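Local coordinates for putative uncharacterized protein (PDB 5T8V), which probably loads cohesin onto chromatin, the chain being the C-terminal, HEAT-repeat part of the Scc2 cohesin loader, at residues H469-A474 and E641-I646; L484-L489 and A593-S598. All blocks are in the same frame, centred on the assembly; numbering follows the deposited sequence.

Interaction 1: H469-A474 and E641-I646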
loop_
_atom_site.group_PDB
_atom_site.type_symbol
_atom_site.label_atom_id
_atom_site.label_comp_id
_atom_site.label_asym_id
_atom_site.label_seq_id
_atom_site.Cartn_x
_atom_site.Cartn_y
_atom_site.Cartn_z
ATOM N N HIS A 469 3.766 -6.943 -23.497
ATOM C CA HIS A 469 3.732 -7.860 -24.629
ATOM C C HIS A 469 4.144 -7.155 -25.916
ATOM O O HIS A 469 4.826 -7.743 -26.762
ATOM C CB HIS A 469 2.338 -8.471 -24.766
ATOM C CG HIS A 469 2.259 -9.584 -25.764
ATOM N ND1 HIS A 469 3.276 -10.499 -25.942
ATOM C CD2 HIS A 469 1.282 -9.935 -26.634
ATOM C CE1 HIS A 469 2.930 -11.361 -26.881
ATOM N NE2 HIS A 469 1.725 -11.043 -27.316
ATOM N N VAL A 470 3.749 -5.891 -26.080
ATOM C CA VAL A 470 4.149 -5.144 -27.271
ATOM C C VAL A 470 5.660 -4.958 -27.293
ATOM O O VAL A 470 6.309 -5.141 -28.329
ATOM C CB VAL A 470 3.413 -3.794 -27.337
ATOM C CG1 VAL A 470 4.045 -2.880 -28.396
ATOM C CG2 VAL A 470 1.943 -4.016 -27.651
ATOM N N ARG A 471 6.244 -4.580 -26.153
ATOM C CA ARG A 471 7.695 -4.419 -26.109
ATOM C C ARG A 471 8.395 -5.728 -26.452
ATOM O O ARG A 471 9.360 -5.746 -27.230
ATOM C CB ARG A 471 8.132 -3.916 -24.733
ATOM C CG ARG A 471 9.361 -3.008 -24.776
ATOM C CD ARG A 471 9.786 -2.553 -23.385
ATOM N NE ARG A 471 8.651 -2.082 -22.592
ATOM C CZ ARG A 471 8.183 -0.836 -22.600
ATOM N NH1 ARG A 471 8.746 0.095 -23.361
ATOM N NH2 ARG A 471 7.141 -0.520 -21.840
ATOM N N LYS A 472 7.908 -6.840 -25.898
ATOM C CA LYS A 472 8.504 -8.138 -26.197
ATOM C C LYS A 472 8.431 -8.444 -27.688
ATOM O O LYS A 472 9.450 -8.737 -28.325
ATOM C CB LYS A 472 7.803 -9.230 -25.392
ATOM C CG LYS A 472 8.504 -10.576 -25.456
ATOM C CD LYS A 472 7.542 -11.717 -25.196
ATOM C CE LYS A 472 8.241 -13.060 -25.298
ATOM N NZ LYS A 472 7.277 -14.188 -25.198
ATOM N N MET A 473 7.228 -8.384 -28.265
ATOM C CA MET A 473 7.066 -8.711 -29.677
ATOM C C MET A 473 7.931 -7.814 -30.555
ATOM O O MET A 473 8.521 -8.277 -31.538
ATOM C CB MET A 473 5.597 -8.585 -30.077
ATOM C CG MET A 473 4.658 -9.515 -29.330
ATOM S SD MET A 473 2.934 -9.252 -29.797
ATOM C CE MET A 473 2.941 -10.005 -31.422
ATOM N N ALA A 474 8.021 -6.528 -30.213
ATOM C CA ALA A 474 8.771 -5.583 -31.028
ATOM C C ALA A 474 10.277 -5.705 -30.843
ATOM O O ALA A 474 11.029 -5.179 -31.671
ATOM C CB ALA A 474 8.335 -4.152 -30.707
ATOM N N GLU A 641 4.808 -6.226 -12.289
ATOM C CA GLU A 641 5.358 -7.449 -12.865
ATOM C C GLU A 641 5.097 -7.522 -14.363
ATOM O O GLU A 641 5.925 -8.041 -15.121
ATOM C CB GLU A 641 4.765 -8.672 -12.167
ATOM C CG GLU A 641 5.001 -8.708 -10.670
ATOM C CD GLU A 641 4.350 -9.906 -10.007
ATOM O OE1 GLU A 641 4.520 -11.035 -10.516
ATOM O OE2 GLU A 641 3.661 -9.717 -8.983
ATOM N N ALA A 642 3.950 -7.013 -14.811
ATOM C CA ALA A 642 3.594 -7.119 -16.221
ATOM C C ALA A 642 4.481 -6.246 -17.100
ATOM O O ALA A 642 4.738 -6.597 -18.258
ATOM C CB ALA A 642 2.126 -6.748 -16.414
ATOM N N ASP A 643 4.957 -5.118 -16.579
ATOM C CA ASP A 643 5.781 -4.187 -17.352
ATOM C C ASP A 643 6.685 -3.426 -16.393
ATOM O O ASP A 643 6.418 -2.272 -16.037
ATOM C CB ASP A 643 4.910 -3.228 -18.164
ATOM C CG ASP A 643 5.726 -2.292 -19.037
ATOM O OD1 ASP A 643 6.870 -2.647 -19.394
ATOM O OD2 ASP A 643 5.219 -1.197 -19.369
ATOM N N PRO A 644 7.781 -4.051 -15.948
ATOM C CA PRO A 644 8.657 -3.394 -14.962
ATOM C C PRO A 644 9.271 -2.091 -15.446
ATOM O O PRO A 644 9.794 -1.332 -14.618
ATOM C CB PRO A 644 9.738 -4.449 -14.694
ATOM C CG PRO A 644 9.113 -5.748 -15.083
ATOM C CD PRO A 644 8.209 -5.432 -16.230
ATOM N N THR A 645 9.223 -1.798 -16.746
ATOM C CA THR A 645 9.839 -0.574 -17.248
ATOM C C THR A 645 9.208 0.676 -16.650
ATOM O O THR A 645 9.813 1.751 -16.719
ATOM C CB THR A 645 9.747 -0.515 -18.774
ATOM O OG1 THR A 645 8.376 -0.410 -19.170
ATOM C CG2 THR A 645 10.361 -1.760 -19.404
ATOM N N ILE A 646 8.011 0.571 -16.066
ATOM C CA ILE A 646 7.393 1.732 -15.432
ATOM C C ILE A 646 8.093 2.131 -14.146
ATOM O O ILE A 646 7.766 3.175 -13.572
ATOM C CB ILE A 646 5.899 1.492 -15.130
ATOM C CG1 ILE A 646 5.725 0.345 -14.132
ATOM C CG2 ILE A 646 5.138 1.210 -16.423
ATOM C CD1 ILE A 646 4.308 0.164 -13.663
#
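A salt bridge between Arg471 and Asp643 ties the last turn of helix 446-474 to the turn that follows helix 628-642, within the all-helical HEAT-repeat body. It is small and partly buried: about 121 Å² is lost on both sides together, almost all of it from Arg471, Thr645 and Asp643. A single guanidinium nitrogen does the bonding. Arg471 NH2 lies 3.2 Å from Asp643 OD2 and 3.3 Å from Asp643 OD1, so it spans the carboxylate from the syn side of both oxygens. The planes of the two groups are only 18° apart, which makes the approach nearly coplanar although the side chains themselves meet at about a right angle. On the Asp643 side, chi1 of -177° sets the carboxylate opposite the backbone N at the point where the chain leaves helical geometry. Thr645 then adds a second grip: its OG1 donates to Asp643 OD1 over 2.7 Å, arriving from above the carboxylate plane. OD1 thus accepts two bonds from different directions, one near the plane and one well out of it. The same hydroxyl lies over a face of the guanidinium, but the angle there is poor and no hydrogen bond is assigned; Thr645 CG2 also packs near the group, 3.6 Å from Arg471 NE. Arg467, one turn earlier on the arginine helix, forms a long, weak ion pair with Asp643 OD2. The Arg471 salt bridge, with Arg467 at longer range, would probably favour the charged form of this buried carboxylate, while the threonine bond limits how freely it can turn.

Interaction 2: L484-L489 and A593-S598; sequences LFLSDL and AKLSYS
Leu486 points its isobutyl group from helix 481-494 at Leu595 and Ser596 of helix 590-602, and two different parts of it do the touching. Its forked end addresses the serine: CD2 is 3.2 Å and CD1 3.3 Å from Ser596 OG, so the hydroxyl oxygen faces the fork, at nearly equal distance from both methyls. Its CB meets the leucine instead, 3.9 Å from Leu595 CD2. With chi1 at -65°, CG of Leu486 stands opposite its own carbonyl carbon, and the fork is carried forward to Ser596. Leu595 has CG opposite the backbone N (chi1 177°), which brings its CD2 methyl alongside the base of Leu486 rather than against the fork. The backbones approach to 6.6 Å between Leu486 CA and Ser596 CA, a close spacing consistent with the small serine at that position. The polar end of Ser596 is not lost among the methyls, because OG hydrogen-bonds to the carbonyl of Gln592 one turn earlier. Around them, Ala512 and Thr513 of helix 509-520 touch Ser596. With an alanine in place of Leu486, CG and both methyls go, and a gap would probably open in front of Ser596 OG, while the CB contact with Leu595 CD2 could remain. No hydrogen bond crosses between the segments, so the two helices are joined here by van der Waals packing, leucine on leucine and leucine methyls against a hydroxyl already bonded to Gln592 O, the Ser596 hydroxyl being satisfied within its own helix.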
loop_
_atom_site.group_PDB
_atom_site.type_symbol
_atom_site.label_atom_id
_atom_site.label_comp_id
_atom_site.label_asym_id
_atom_site.label_seq_id
_atom_site.Cartn_x
_atom_site.Cartn_y
_atom_site.Cartn_z
ATOM N N LEU A 484 9.873 -4.811 -39.596
ATOM C CA LEU A 484 10.645 -3.612 -39.284
ATOM C C LEU A 484 9.725 -2.417 -39.068
ATOM O O LEU A 484 9.840 -1.700 -38.064
ATOM C CB LEU A 484 11.649 -3.327 -40.405
ATOM C CG LEU A 484 12.792 -4.329 -40.589
ATOM C CD1 LEU A 484 13.622 -3.966 -41.810
ATOM C CD2 LEU A 484 13.674 -4.392 -39.356
ATOM N N PHE A 485 8.801 -2.186 -40.004
ATOM C CA PHE A 485 7.868 -1.073 -39.865
ATOM C C PHE A 485 7.116 -1.154 -38.542
ATOM O O PHE A 485 7.026 -0.169 -37.800
ATOM C CB PHE A 485 6.892 -1.066 -41.041
ATOM C CG PHE A 485 5.898 0.056 -40.998
ATOM C CD1 PHE A 485 6.209 1.294 -41.530
ATOM C CD2 PHE A 485 4.650 -0.128 -40.431
ATOM C CE1 PHE A 485 5.294 2.329 -41.495
ATOM C CE2 PHE A 485 3.733 0.901 -40.393
ATOM C CZ PHE A 485 4.054 2.130 -40.926
ATOM N N LEU A 486 6.575 -2.332 -38.228
ATOM C CA LEU A 486 5.852 -2.511 -36.976
ATOM C C LEU A 486 6.757 -2.315 -35.771
ATOM O O LEU A 486 6.295 -1.855 -34.725
ATOM C CB LEU A 486 5.222 -3.903 -36.926
ATOM C CG LEU A 486 4.129 -4.217 -37.946
ATOM C CD1 LEU A 486 3.742 -5.683 -37.847
ATOM C CD2 LEU A 486 2.913 -3.325 -37.740
ATOM N N SER A 487 8.035 -2.674 -35.888
ATOM C CA SER A 487 8.949 -2.532 -34.760
ATOM C C SER A 487 9.224 -1.062 -34.469
ATOM O O SER A 487 9.146 -0.622 -33.314
ATOM C CB SER A 487 10.250 -3.282 -35.042
ATOM O OG SER A 487 11.166 -3.149 -33.966
ATOM N N ASP A 488 9.546 -0.285 -35.505
ATOM C CA ASP A 488 9.744 1.147 -35.307
ATOM C C ASP A 488 8.466 1.805 -34.804
ATOM O O ASP A 488 8.499 2.630 -33.881
ATOM C CB ASP A 488 10.208 1.796 -36.612
ATOM C CG ASP A 488 10.427 3.291 -36.477
ATOM O OD1 ASP A 488 11.402 3.691 -35.804
ATOM O OD2 ASP A 488 9.631 4.066 -37.049
ATOM N N LEU A 489 7.324 1.433 -35.385
ATOM C CA LEU A 489 6.058 2.033 -34.982
ATOM C C LEU A 489 5.729 1.703 -33.532
ATOM O O LEU A 489 5.200 2.546 -32.801
ATOM C CB LEU A 489 4.944 1.556 -35.911
ATOM C CG LEU A 489 3.571 2.193 -35.708
ATOM C CD1 LEU A 489 3.622 3.689 -35.973
ATOM C CD2 LEU A 489 2.555 1.515 -36.612
ATOM N N ALA A 593 0.179 -9.776 -37.080
ATOM C CA ALA A 593 -1.178 -9.276 -36.881
ATOM C C ALA A 593 -1.406 -8.881 -35.428
ATOM O O ALA A 593 -1.940 -7.803 -35.142
ATOM C CB ALA A 593 -2.195 -10.331 -37.317
ATOM N N LYS A 594 -1.006 -9.745 -34.492
ATOM C CA LYS A 594 -1.172 -9.425 -33.079
ATOM C C LYS A 594 -0.409 -8.157 -32.710
ATOM O O LYS A 594 -0.941 -7.287 -32.008
ATOM C CB LYS A 594 -0.716 -10.605 -32.222
ATOM C CG LYS A 594 -0.621 -10.296 -30.736
ATOM C CD LYS A 594 -1.245 -11.388 -29.892
ATOM C CE LYS A 594 -2.757 -11.323 -29.938
ATOM N NZ LYS A 594 -3.385 -12.059 -28.800
ATOM N N LEU A 595 0.834 -8.026 -33.180
ATOM C CA LEU A 595 1.596 -6.814 -32.894
ATOM C C LEU A 595 0.930 -5.592 -33.512
ATOM O O LEU A 595 0.851 -4.534 -32.878
ATOM C CB LEU A 595 3.034 -6.950 -33.399
ATOM C CG LEU A 595 3.928 -5.718 -33.231
ATOM C CD1 LEU A 595 3.931 -5.221 -31.795
ATOM C CD2 LEU A 595 5.341 -6.035 -33.674
ATOM N N SER A 596 0.443 -5.718 -34.747
ATOM C CA SER A 596 -0.232 -4.602 -35.401
ATOM C C SER A 596 -1.421 -4.130 -34.578
ATOM O O SER A 596 -1.509 -2.956 -34.190
ATOM C CB SER A 596 -0.679 -5.015 -36.803
ATOM O OG SER A 596 0.433 -5.349 -37.611
ATOM N N TYR A 597 -2.351 -5.042 -34.292
ATOM C CA TYR A 597 -3.541 -4.659 -33.547
ATOM C C TYR A 597 -3.186 -4.126 -32.166
ATOM O O TYR A 597 -3.845 -3.207 -31.669
ATOM C CB TYR A 597 -4.499 -5.846 -33.439
ATOM C CG TYR A 597 -5.816 -5.480 -32.801
ATOM C CD1 TYR A 597 -6.706 -4.627 -33.443
ATOM C CD2 TYR A 597 -6.167 -5.975 -31.557
ATOM C CE1 TYR A 597 -7.905 -4.281 -32.863
ATOM C CE2 TYR A 597 -7.367 -5.635 -30.969
ATOM C CZ TYR A 597 -8.232 -4.785 -31.627
ATOM O OH TYR A 597 -9.431 -4.444 -31.045
ATOM N N SER A 598 -2.145 -4.674 -31.535
ATOM C CA SER A 598 -1.732 -4.166 -30.231
ATOM C C SER A 598 -1.228 -2.731 -30.337
ATOM O O SER A 598 -1.537 -1.892 -29.482
ATOM C CB SER A 598 -0.658 -5.074 -29.636
ATOM O OG SER A 598 -1.109 -6.416 -29.558
#

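Interactions 1 and 2 lie 14 Å apart between centres and share a neighbourhood, since helices 446-474 and 481-494 are consecutive in the chain. Interaction 2 is the core contact: all three touching residues are buried and the join is packing without a cross-segment hydrogen bond. Interaction 1 is partly buried, and there a charged pair and a hydroxyl do the work at helix ends. Segments 469-474 and 484-489 are coupled by a probable hydrogen bond from Ser487 OG to Ala474 O. Helix 446-474 also reaches the second helix of interaction 2 directly, Met473 packing on Lys594 and Leu595, and Val470 on Ser598. It thus carries polar chemistry on one side and apolar packing on another.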